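Local coordinates for microcin B17-processing protein McbB (Escherichia coli str. K-12 substr. MG1655, PDB 6GRH) that is needed to process the inactive precursor of microcin B17 into the active peptide antibiotic, working in a complex with McbC and McbD, at residues L16-I21 and T83-K88; L140-L145 and R248-L253; F208-M213 and P283-Q288. One frame throughout, in Å; residues are numbered along the deposited sequence.

Contact 1 (L16-I21 and T83-K88); sequences LPFEII and TGVINK
The phenyl ring of F18 has the methyl CG1 of V85 over one of its faces, while the carbonyl oxygen of L16, two residues back in its own segment, lies in the ring plane at the edge. CG1 of V85 sits 4.0 Å from the centroid of the F18 ring and 21° off its normal, a CH-pi contact shifted toward the rim. The ring atom nearest to V85 CG1 is F18 CE1, at 3.7 Å. V85 presents this methyl because CG1 stands opposite its backbone N (chi1 -178°), although its CB starts out away from 16-21. L16 makes the other half of the contact. Its backbone N donates an almost straight hydrogen bond to V85 O, 2.8 Å long, and its side chain rests against the backbone of 84-86. CB of L16 is 3.5 Å from G84 O, CD1 of L16 reaches the carbonyl carbon of I86 at 3.7 Å, and CD2 comes near OD1 of N87, whose side chain crosses that of L16 at about a right angle. G84, just past helix 73-82, closes it with a Schellman motif (phi 91°), and its carbonyl oxygen shares a water with P17 O, which receives the second hydrogen bond of that water. The two carbonyls, which could not bond to each other, are thus joined through one donor molecule. In the fold the contact links strand 13-23 to the residues leading into strand 86-88, its antiparallel partner in a small sheet, with N87 bonded to N14 through the backbone. Helix 41-52 packs L50 on F18 and L47 on V85, strand 26-31 adds L29 to both, and helix 73-82 contributes L80 to V85.

Contact 2 (L140-L145 and R248-L253); sequences LIWLHL and RRLQEL. With EDO (1,2-ethanediol), chain J.
W142 reaches from strand 139-144 to helix 236-254 and meets R249 and L250 with the six-membered part of its indole. Its CB leaves the strand toward the helix, and CG stands opposite the backbone N (chi1 -166°), which carries the ring outward from the sheet. Beyond CG, CE3 comes first, 3.7 Å from L250 CG and also close to CD2 of that leucine. CZ3 lies between the two helix residues, 3.9 Å from R249 CG and equally near L250 CG. At the far end CH2 touches CB of R249 at 3.7 Å, and this CB lies at the ring edge, near its plane. On the pyrrole side NE1 turns to S171 OG, so the buried indole N-H is satisfied by the neighbouring strand 167-174. The segments run nearly antiparallel: their axes come within 11.6 Å, with 167° between their directions. Helix 236-254 covers one face of the mixed sheet and helix 150-160, packed on I141 and L143, the other, an alpha/beta/alpha sandwich. Two residues before W142, L140 also faces the helix, its CD2 3.7 Å from L250 CD2 and more loosely beside L253 CD1. R249 gives the contact only its first carbons: the chain bends at chi2 (72°), and the guanidinium leads away from the strand, where NH1 forms a salt bridge with E252 OE1 at 2.7 Å and NH2 bonds to F266 O. CD1 of L253 lies over the centre of one face of that guanidinium.

Contact 3 (F208-M213 and P283-Q288); sequences FRRNEM and PVIHWQ. With EDO (1,2-ethanediol), chain I.
Beside the zinc site of C192, C195, C290 and C292, the loop 283-288 that leads into the last two cysteines meets the loop between helices 193-204 and 215-220. E212 OE2 accepts from W287 NE1 and from Q288 NE2, each 2.9 Å away, and the donors come from opposite faces of the carboxylate plane. The acceptor lies in the ring plane of W287 and in the amide plane of Q288, so the tilt is all on the glutamate side. With CG wedged between backbone N and carbonyl carbon (chi1 87°) and a bend at chi2, the carboxylate reaches across to both. M213 meets Q288 from the opposite direction, its CG 3.4 Å from Q288 NE2, and crosses W287 at about a right angle, CE oblique to the ring. N211 forms an Asx turn to M213 N, and one water donates to N211 OD1 and accepts from Q288 NE2. A 1,2-ethanediol, probably from the crystallisation liquor, bridges R210 to E212: R210 NH2 donates to its O1 at 2.7 Å, R210 NH1 to its O2, which gives a weak bond to E212 OE1. R210 also pairs with D25 of McbC through NE, and Q288 OE1 accepts from I2 N of McbD. Two N-H donors on one carboxylate oxygen probably favour the ionised form of E212, and they join the two loops where McbC and McbD meet them.

Both segments of contact 1 precede the others in sequence, while those of contacts 2 and 3 interleave: 208-213 falls between 140-145 and 248-253, and 283-288 after both. Contact 1 belongs to the small antiparallel sheet near the N-terminus, contact 2 to the mixed sheet and helix 236-254, and contact 3 to the loops next to the zinc. The centre of contact 2 lies about 25 Å from those of the others; the centres of 1 and 3, on opposite sides of the chain's centre, are about 45 Å apart. Contact 1 lies against a second McbB and contact 3 against McbC and McbD, with the buried contact 2 between; its helix also meets the second McbB and McbC.

Contact 1 (L16-I21 and T83-K88)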
loop_
_atom_site.group_PDB
_atom_site.type_symbol
_atom_site.label_atom_id
_atom_site.label_comp_id
_atom_site.label_asym_id
_atom_site.label_seq_id
_atom_site.Cartn_x
_atom_site.Cartn_y
_atom_site.Cartn_z
ATOM N N LEU B 16 -9.831 33.173 18.370
ATOM C CA LEU B 16 -9.845 31.710 18.425
ATOM C C LEU B 16 -11.071 31.256 19.197
ATOM O O LEU B 16 -11.758 32.070 19.774
ATOM C CB LEU B 16 -8.552 31.182 19.057
ATOM C CG LEU B 16 -7.268 31.651 18.380
ATOM C CD1 LEU B 16 -6.018 31.376 19.211
ATOM C CD2 LEU B 16 -7.136 30.999 17.005
ATOM N N PRO B 17 -11.379 29.951 19.186
ATOM C CA PRO B 17 -12.555 29.517 19.957
ATOM C C PRO B 17 -12.384 29.663 21.469
ATOM O O PRO B 17 -11.372 29.225 22.019
ATOM C CB PRO B 17 -12.695 28.027 19.588
ATOM C CG PRO B 17 -12.012 27.917 18.261
ATOM C CD PRO B 17 -10.829 28.844 18.395
ATOM N N PHE B 18 -13.368 30.261 22.126
ATOM C CA PHE B 18 -13.372 30.347 23.581
ATOM C C PHE B 18 -14.761 30.636 24.102
ATOM O O PHE B 18 -15.641 31.027 23.330
ATOM C CB PHE B 18 -12.384 31.410 24.068
ATOM C CG PHE B 18 -12.828 32.825 23.817
ATOM C CD1 PHE B 18 -12.643 33.413 22.584
ATOM C CD2 PHE B 18 -13.440 33.565 24.822
ATOM C CE1 PHE B 18 -13.043 34.726 22.350
ATOM C CE2 PHE B 18 -13.826 34.874 24.596
ATOM C CZ PHE B 18 -13.637 35.451 23.358
ATOM N N GLU B 19 -14.969 30.424 25.400
ATOM C CA GLU B 19 -16.153 30.925 26.084
ATOM C C GLU B 19 -15.717 31.713 27.313
ATOM O O GLU B 19 -14.655 31.457 27.892
ATOM C CB GLU B 19 -17.126 29.804 26.489
ATOM C CG GLU B 19 -17.717 28.957 25.356
ATOM C CD GLU B 19 -18.677 29.703 24.426
ATOM O OE1 GLU B 19 -19.367 30.656 24.854
ATOM O OE2 GLU B 19 -18.725 29.353 23.222
ATOM N N ILE B 20 -16.543 32.699 27.673
ATOM C CA ILE B 20 -16.349 33.522 28.846
ATOM C C ILE B 20 -17.675 33.414 29.588
ATOM O O ILE B 20 -18.677 33.903 29.099
ATOM C CB ILE B 20 -15.959 34.986 28.494
ATOM C CG1 ILE B 20 -15.896 35.874 29.746
ATOM C CG2 ILE B 20 -16.888 35.655 27.472
ATOM C CD1 ILE B 20 -14.659 35.681 30.581
ATOM N N ILE B 21 -17.677 32.766 30.751
ATOM C CA ILE B 21 -18.932 32.481 31.492
ATOM C C ILE B 21 -18.919 33.111 32.877
ATOM O O ILE B 21 -17.861 33.298 33.462
ATOM C CB ILE B 21 -19.223 30.962 31.578
ATOM C CG1 ILE B 21 -18.107 30.218 32.324
ATOM C CG2 ILE B 21 -19.386 30.395 30.169
ATOM C CD1 ILE B 21 -18.307 28.718 32.451
ATOM N N THR B 83 -3.076 32.973 26.510
ATOM C CA THR B 83 -4.205 32.154 26.964
ATOM C C THR B 83 -4.991 31.453 25.867
ATOM O O THR B 83 -5.803 30.598 26.199
ATOM C CB THR B 83 -5.192 32.963 27.843
ATOM O OG1 THR B 83 -5.730 34.087 27.097
ATOM C CG2 THR B 83 -4.516 33.435 29.116
ATOM N N GLY B 84 -4.777 31.807 24.590
ATOM C CA GLY B 84 -5.456 31.182 23.446
ATOM C C GLY B 84 -6.756 31.847 22.996
ATOM O O GLY B 84 -7.621 31.191 22.416
ATOM N N VAL B 85 -6.909 33.148 23.286
ATOM C CA VAL B 85 -8.079 33.912 22.868
ATOM C C VAL B 85 -7.875 34.443 21.446
ATOM O O VAL B 85 -8.810 34.442 20.646
ATOM C CB VAL B 85 -8.399 35.085 23.819
ATOM C CG1 VAL B 85 -9.664 35.818 23.375
ATOM C CG2 VAL B 85 -8.593 34.606 25.250
ATOM N N ILE B 86 -6.671 34.932 21.162
ATOM C CA ILE B 86 -6.315 35.443 19.838
ATOM C C ILE B 86 -4.956 34.890 19.390
ATOM O O ILE B 86 -4.180 34.400 20.214
ATOM C CB ILE B 86 -6.296 37.001 19.761
ATOM C CG1 ILE B 86 -5.064 37.593 20.462
ATOM C CG2 ILE B 86 -7.580 37.601 20.324
ATOM C CD1 ILE B 86 -5.039 39.104 20.516
ATOM N N ASN B 87 -4.675 34.953 18.086
ATOM C CA ASN B 87 -3.285 34.913 17.650
ATOM C C ASN B 87 -3.036 35.917 16.560
ATOM O O ASN B 87 -3.975 36.469 16.005
ATOM C CB ASN B 87 -2.800 33.500 17.290
ATOM C CG ASN B 87 -3.445 32.927 16.056
ATOM O OD1 ASN B 87 -3.410 31.713 15.857
ATOM N ND2 ASN B 87 -4.000 33.764 15.210
ATOM N N LYS B 88 -1.766 36.187 16.302
ATOM C CA LYS B 88 -1.370 37.133 15.287
ATOM C C LYS B 88 -0.657 36.389 14.152
ATOM O O LYS B 88 0.323 35.708 14.392
ATOM C CB LYS B 88 -0.475 38.197 15.916
ATOM C CG LYS B 88 -0.421 39.484 15.121
ATOM C CD LYS B 88 0.290 40.607 15.862
HETATM O O HOH W 1 -8.717 28.783 21.704
#

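Contact 2 (L140-L145 and R248-L253)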
loop_
_atom_site.group_PDB
_atom_site.type_symbol
_atom_site.label_atom_id
_atom_site.label_comp_id
_atom_site.label_asym_id
_atom_site.label_seq_id
_atom_site.Cartn_x
_atom_site.Cartn_y
_atom_site.Cartn_z
ATOM N N LEU B 140 -9.257 30.101 -4.899
ATOM C CA LEU B 140 -9.523 28.670 -4.713
ATOM C C LEU B 140 -10.982 28.387 -5.082
ATOM O O LEU B 140 -11.903 28.977 -4.517
ATOM C CB LEU B 140 -9.249 28.240 -3.283
ATOM C CG LEU B 140 -9.495 26.775 -2.873
ATOM C CD1 LEU B 140 -8.583 25.833 -3.633
ATOM C CD2 LEU B 140 -9.300 26.618 -1.383
ATOM N N ILE B 141 -11.195 27.509 -6.046
ATOM C CA ILE B 141 -12.529 27.130 -6.458
ATOM C C ILE B 141 -12.877 25.773 -5.849
ATOM O O ILE B 141 -12.248 24.749 -6.192
ATOM C CB ILE B 141 -12.649 27.073 -8.003
ATOM C CG1 ILE B 141 -12.261 28.420 -8.614
ATOM C CG2 ILE B 141 -14.043 26.622 -8.408
ATOM C CD1 ILE B 141 -12.259 28.456 -10.129
ATOM N N TRP B 142 -13.875 25.764 -4.965
ATOM C CA TRP B 142 -14.408 24.541 -4.408
ATOM C C TRP B 142 -15.644 24.134 -5.198
ATOM O O TRP B 142 -16.636 24.843 -5.194
ATOM C CB TRP B 142 -14.771 24.712 -2.922
ATOM C CG TRP B 142 -15.007 23.380 -2.252
ATOM C CD1 TRP B 142 -15.963 22.442 -2.604
ATOM C CD2 TRP B 142 -14.275 22.810 -1.175
ATOM N NE1 TRP B 142 -15.874 21.352 -1.787
ATOM C CE2 TRP B 142 -14.832 21.528 -0.924
ATOM C CE3 TRP B 142 -13.205 23.250 -0.389
ATOM C CZ2 TRP B 142 -14.356 20.678 0.079
ATOM C CZ3 TRP B 142 -12.720 22.411 0.604
ATOM C CH2 TRP B 142 -13.298 21.131 0.826
ATOM N N LEU B 143 -15.579 22.985 -5.888
ATOM C CA LEU B 143 -16.724 22.462 -6.621
ATOM C C LEU B 143 -17.330 21.297 -5.855
ATOM O O LEU B 143 -16.676 20.281 -5.695
ATOM C CB LEU B 143 -16.294 22.022 -8.005
ATOM C CG LEU B 143 -17.292 21.305 -8.909
ATOM C CD1 LEU B 143 -18.535 22.142 -9.194
ATOM C CD2 LEU B 143 -16.577 20.926 -10.210
ATOM N N HIS B 144 -18.572 21.443 -5.395
ATOM C CA HIS B 144 -19.226 20.418 -4.601
ATOM C C HIS B 144 -20.437 19.924 -5.378
ATOM O O HIS B 144 -21.327 20.708 -5.690
ATOM C CB HIS B 144 -19.633 20.954 -3.232
ATOM C CG HIS B 144 -20.445 19.992 -2.431
ATOM N ND1 HIS B 144 -19.899 18.865 -1.866
ATOM C CD2 HIS B 144 -21.766 19.948 -2.165
ATOM C CE1 HIS B 144 -20.852 18.186 -1.250
ATOM N NE2 HIS B 144 -21.989 18.840 -1.385
ATOM N N LEU B 145 -20.477 18.611 -5.645
ATOM C CA LEU B 145 -21.567 17.979 -6.388
ATOM C C LEU B 145 -22.243 16.843 -5.613
ATOM O O LEU B 145 -21.572 15.875 -5.227
ATOM C CB LEU B 145 -21.031 17.418 -7.703
ATOM C CG LEU B 145 -20.450 18.458 -8.662
ATOM C CD1 LEU B 145 -19.861 17.791 -9.894
ATOM C CD2 LEU B 145 -21.519 19.460 -9.065
ATOM N N ARG B 248 -13.859 22.712 7.618
ATOM C CA ARG B 248 -12.564 22.468 8.208
ATOM C C ARG B 248 -11.449 22.376 7.196
ATOM O O ARG B 248 -10.354 22.848 7.455
ATOM C CB ARG B 248 -12.548 21.236 9.092
ATOM C CG ARG B 248 -13.351 21.423 10.346
ATOM C CD ARG B 248 -12.859 22.605 11.189
ATOM N NE ARG B 248 -13.341 22.451 12.547
ATOM C CZ ARG B 248 -13.484 23.417 13.438
ATOM N NH1 ARG B 248 -13.173 24.684 13.162
ATOM N NH2 ARG B 248 -13.919 23.093 14.648
ATOM N N ARG B 249 -11.746 21.824 6.031
ATOM C CA ARG B 249 -10.762 21.780 4.985
ATOM C C ARG B 249 -10.411 23.174 4.454
ATOM O O ARG B 249 -9.238 23.505 4.279
ATOM C CB ARG B 249 -11.200 20.782 3.886
ATOM C CG ARG B 249 -10.147 20.573 2.827
ATOM C CD ARG B 249 -8.997 19.752 3.375
ATOM N NE ARG B 249 -7.980 19.574 2.357
ATOM C CZ ARG B 249 -6.684 19.848 2.469
ATOM N NH1 ARG B 249 -6.138 20.286 3.614
ATOM N NH2 ARG B 249 -5.902 19.638 1.411
ATOM N N LEU B 250 -11.407 23.993 4.198
ATOM C CA LEU B 250 -11.164 25.375 3.801
ATOM C C LEU B 250 -10.404 26.134 4.861
ATOM O O LEU B 250 -9.513 26.943 4.553
ATOM C CB LEU B 250 -12.478 26.113 3.495
ATOM C CG LEU B 250 -13.059 26.004 2.090
ATOM C CD1 LEU B 250 -14.427 26.660 2.067
ATOM C CD2 LEU B 250 -12.132 26.596 1.031
ATOM N N GLN B 251 -10.781 25.890 6.119
ATOM C CA GLN B 251 -10.104 26.500 7.253
ATOM C C GLN B 251 -8.623 26.132 7.293
ATOM O O GLN B 251 -7.781 27.032 7.442
ATOM C CB GLN B 251 -10.823 26.163 8.542
ATOM C CG GLN B 251 -10.228 26.819 9.771
ATOM C CD GLN B 251 -11.102 26.674 10.997
ATOM O OE1 GLN B 251 -12.163 26.037 10.961
ATOM N NE2 GLN B 251 -10.714 27.346 12.063
ATOM N N GLU B 252 -8.299 24.844 7.081
ATOM C CA GLU B 252 -6.915 24.404 7.031
ATOM C C GLU B 252 -6.111 25.145 5.987
ATOM O O GLU B 252 -4.965 25.517 6.231
ATOM C CB GLU B 252 -6.790 22.912 6.678
ATOM C CG GLU B 252 -7.165 21.967 7.772
ATOM C CD GLU B 252 -7.311 20.511 7.288
ATOM O OE1 GLU B 252 -6.909 20.181 6.149
ATOM O OE2 GLU B 252 -7.847 19.703 8.080
ATOM N N LEU B 253 -6.714 25.321 4.822
ATOM C CA LEU B 253 -6.036 25.882 3.652
ATOM C C LEU B 253 -5.951 27.403 3.652
ATOM O O LEU B 253 -4.903 27.939 3.292
ATOM C CB LEU B 253 -6.729 25.432 2.356
ATOM C CG LEU B 253 -6.597 23.921 2.057
ATOM C CD1 LEU B 253 -7.616 23.508 1.012
ATOM C CD2 LEU B 253 -5.198 23.578 1.599
HETATM C C1 EDO J . -14.861 25.822 16.551
HETATM O O1 EDO J . -13.466 25.527 16.435
HETATM C C2 EDO J . -15.435 24.940 17.647
HETATM O O2 EDO J . -16.859 24.901 17.575
#

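Contact 3 (F208-M213 and P283-Q288)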
loop_
_atom_site.group_PDB
_atom_site.type_symbol
_atom_site.label_atom_id
_atom_site.label_comp_id
_atom_site.label_asym_id
_atom_site.label_seq_id
_atom_site.Cartn_x
_atom_site.Cartn_y
_atom_site.Cartn_z
ATOM N N PHE B 208 -8.107 -7.455 -6.846
ATOM C CA PHE B 208 -6.959 -7.726 -5.960
ATOM C C PHE B 208 -5.616 -7.212 -6.518
ATOM O O PHE B 208 -4.558 -7.774 -6.220
ATOM C CB PHE B 208 -6.900 -9.232 -5.622
ATOM C CG PHE B 208 -8.105 -9.715 -4.867
ATOM C CD1 PHE B 208 -8.204 -9.499 -3.490
ATOM C CD2 PHE B 208 -9.169 -10.346 -5.528
ATOM C CE1 PHE B 208 -9.322 -9.917 -2.785
ATOM C CE2 PHE B 208 -10.293 -10.754 -4.828
ATOM C CZ PHE B 208 -10.362 -10.542 -3.454
ATOM N N ARG B 209 -5.691 -6.146 -7.322
ATOM C CA ARG B 209 -4.571 -5.637 -8.102
ATOM C C ARG B 209 -4.569 -4.126 -7.942
ATOM O O ARG B 209 -5.632 -3.501 -7.954
ATOM C CB ARG B 209 -4.724 -6.000 -9.584
ATOM N N ARG B 210 -3.390 -3.543 -7.781
ATOM C CA ARG B 210 -3.258 -2.091 -7.838
ATOM C C ARG B 210 -3.433 -1.578 -9.275
ATOM O O ARG B 210 -4.144 -0.606 -9.499
ATOM C CB ARG B 210 -1.908 -1.638 -7.252
ATOM C CG ARG B 210 -1.563 -0.176 -7.474
ATOM C CD ARG B 210 -2.568 0.731 -6.835
ATOM N NE ARG B 210 -2.219 2.119 -7.125
ATOM C CZ ARG B 210 -2.729 2.858 -8.098
ATOM N NH1 ARG B 210 -3.650 2.376 -8.939
ATOM N NH2 ARG B 210 -2.289 4.110 -8.242
ATOM N N ASN B 211 -2.740 -2.204 -10.217
ATOM C CA ASN B 211 -2.856 -1.856 -11.638
ATOM C C ASN B 211 -4.281 -2.012 -12.214
ATOM O O ASN B 211 -4.839 -3.101 -12.219
ATOM C CB ASN B 211 -1.886 -2.697 -12.474
ATOM C CG ASN B 211 -2.081 -2.497 -13.956
ATOM O OD1 ASN B 211 -2.288 -1.371 -14.426
ATOM N ND2 ASN B 211 -2.034 -3.593 -14.710
ATOM N N GLU B 212 -4.810 -0.903 -12.734
ATOM C CA GLU B 212 -6.159 -0.813 -13.328
ATOM C C GLU B 212 -6.246 -1.244 -14.824
ATOM O O GLU B 212 -7.351 -1.471 -15.333
ATOM C CB GLU B 212 -6.719 0.626 -13.140
ATOM C CG GLU B 212 -6.390 1.714 -14.187
ATOM C CD GLU B 212 -4.962 2.291 -14.136
ATOM O OE1 GLU B 212 -4.136 1.852 -13.298
ATOM O OE2 GLU B 212 -4.646 3.200 -14.943
ATOM N N MET B 213 -5.113 -1.335 -15.527
ATOM C CA MET B 213 -5.133 -1.534 -16.988
ATOM C C MET B 213 -5.215 -3.004 -17.417
ATOM O O MET B 213 -4.517 -3.858 -16.911
ATOM C CB MET B 213 -3.942 -0.833 -17.657
ATOM C CG MET B 213 -4.036 0.691 -17.634
ATOM S SD MET B 213 -5.353 1.362 -18.686
ATOM C CE MET B 213 -5.367 3.083 -18.187
ATOM N N PRO B 283 -2.279 10.930 -0.361
ATOM C CA PRO B 283 -1.843 11.603 -1.585
ATOM C C PRO B 283 -2.043 10.658 -2.762
ATOM O O PRO B 283 -1.706 9.496 -2.645
ATOM C CB PRO B 283 -0.363 11.874 -1.319
ATOM C CG PRO B 283 0.073 10.753 -0.393
ATOM C CD PRO B 283 -1.153 10.266 0.334
ATOM N N VAL B 284 -2.620 11.122 -3.861
ATOM C CA VAL B 284 -2.766 10.266 -5.051
ATOM C C VAL B 284 -1.702 10.641 -6.077
ATOM O O VAL B 284 -1.286 11.775 -6.142
ATOM C CB VAL B 284 -4.185 10.312 -5.666
ATOM C CG1 VAL B 284 -5.243 10.205 -4.566
ATOM C CG2 VAL B 284 -4.392 11.537 -6.523
ATOM N N ILE B 285 -1.308 9.683 -6.889
ATOM C CA ILE B 285 -0.414 9.927 -8.016
ATOM C C ILE B 285 -1.195 10.479 -9.218
ATOM O O ILE B 285 -2.419 10.368 -9.293
ATOM C CB ILE B 285 0.382 8.658 -8.416
ATOM C CG1 ILE B 285 -0.523 7.540 -8.931
ATOM C CG2 ILE B 285 1.195 8.139 -7.226
ATOM C CD1 ILE B 285 0.220 6.387 -9.551
ATOM N N HIS B 286 -0.474 11.109 -10.132
ATOM C CA HIS B 286 -1.043 11.473 -11.444
ATOM C C HIS B 286 -1.447 10.194 -12.172
ATOM O O HIS B 286 -0.713 9.206 -12.157
ATOM C CB HIS B 286 -0.022 12.220 -12.292
ATOM C CG HIS B 286 0.298 13.586 -11.792
ATOM N ND1 HIS B 286 1.298 13.830 -10.878
ATOM C CD2 HIS B 286 -0.248 14.790 -12.089
ATOM C CE1 HIS B 286 1.347 15.130 -10.627
ATOM N NE2 HIS B 286 0.426 15.734 -11.357
ATOM N N TRP B 287 -2.642 10.181 -12.735
ATOM C CA TRP B 287 -3.093 9.016 -13.467
ATOM C C TRP B 287 -2.367 9.003 -14.819
ATOM O O TRP B 287 -2.250 10.038 -15.494
ATOM C CB TRP B 287 -4.591 9.052 -13.637
ATOM C CG TRP B 287 -5.154 7.935 -14.416
ATOM C CD1 TRP B 287 -4.840 6.620 -14.320
ATOM C CD2 TRP B 287 -6.205 8.034 -15.372
ATOM N NE1 TRP B 287 -5.631 5.889 -15.157
ATOM C CE2 TRP B 287 -6.487 6.738 -15.812
ATOM C CE3 TRP B 287 -6.951 9.107 -15.883
ATOM C CZ2 TRP B 287 -7.479 6.467 -16.759
ATOM C CZ3 TRP B 287 -7.939 8.845 -16.830
ATOM C CH2 TRP B 287 -8.194 7.530 -17.254
ATOM N N GLN B 288 -1.827 7.846 -15.171
ATOM C CA GLN B 288 -1.054 7.707 -16.402
ATOM C C GLN B 288 -1.773 8.193 -17.668
ATOM O O GLN B 288 -1.101 8.693 -18.585
ATOM C CB GLN B 288 -0.583 6.253 -16.600
ATOM C CG GLN B 288 -1.702 5.223 -16.691
ATOM C CD GLN B 288 -1.178 3.814 -16.583
ATOM O OE1 GLN B 288 -0.030 3.523 -16.965
ATOM N NE2 GLN B 288 -1.992 2.926 -16.026
HETATM C C1 EDO I . -4.156 5.755 -11.152
HETATM O O1 EDO I . -3.734 5.838 -9.796
HETATM C C2 EDO I . -5.372 4.842 -11.274
HETATM O O2 EDO I . -4.978 3.476 -11.137
HETATM O O HOH W 2 -0.917 0.160 -16.224
#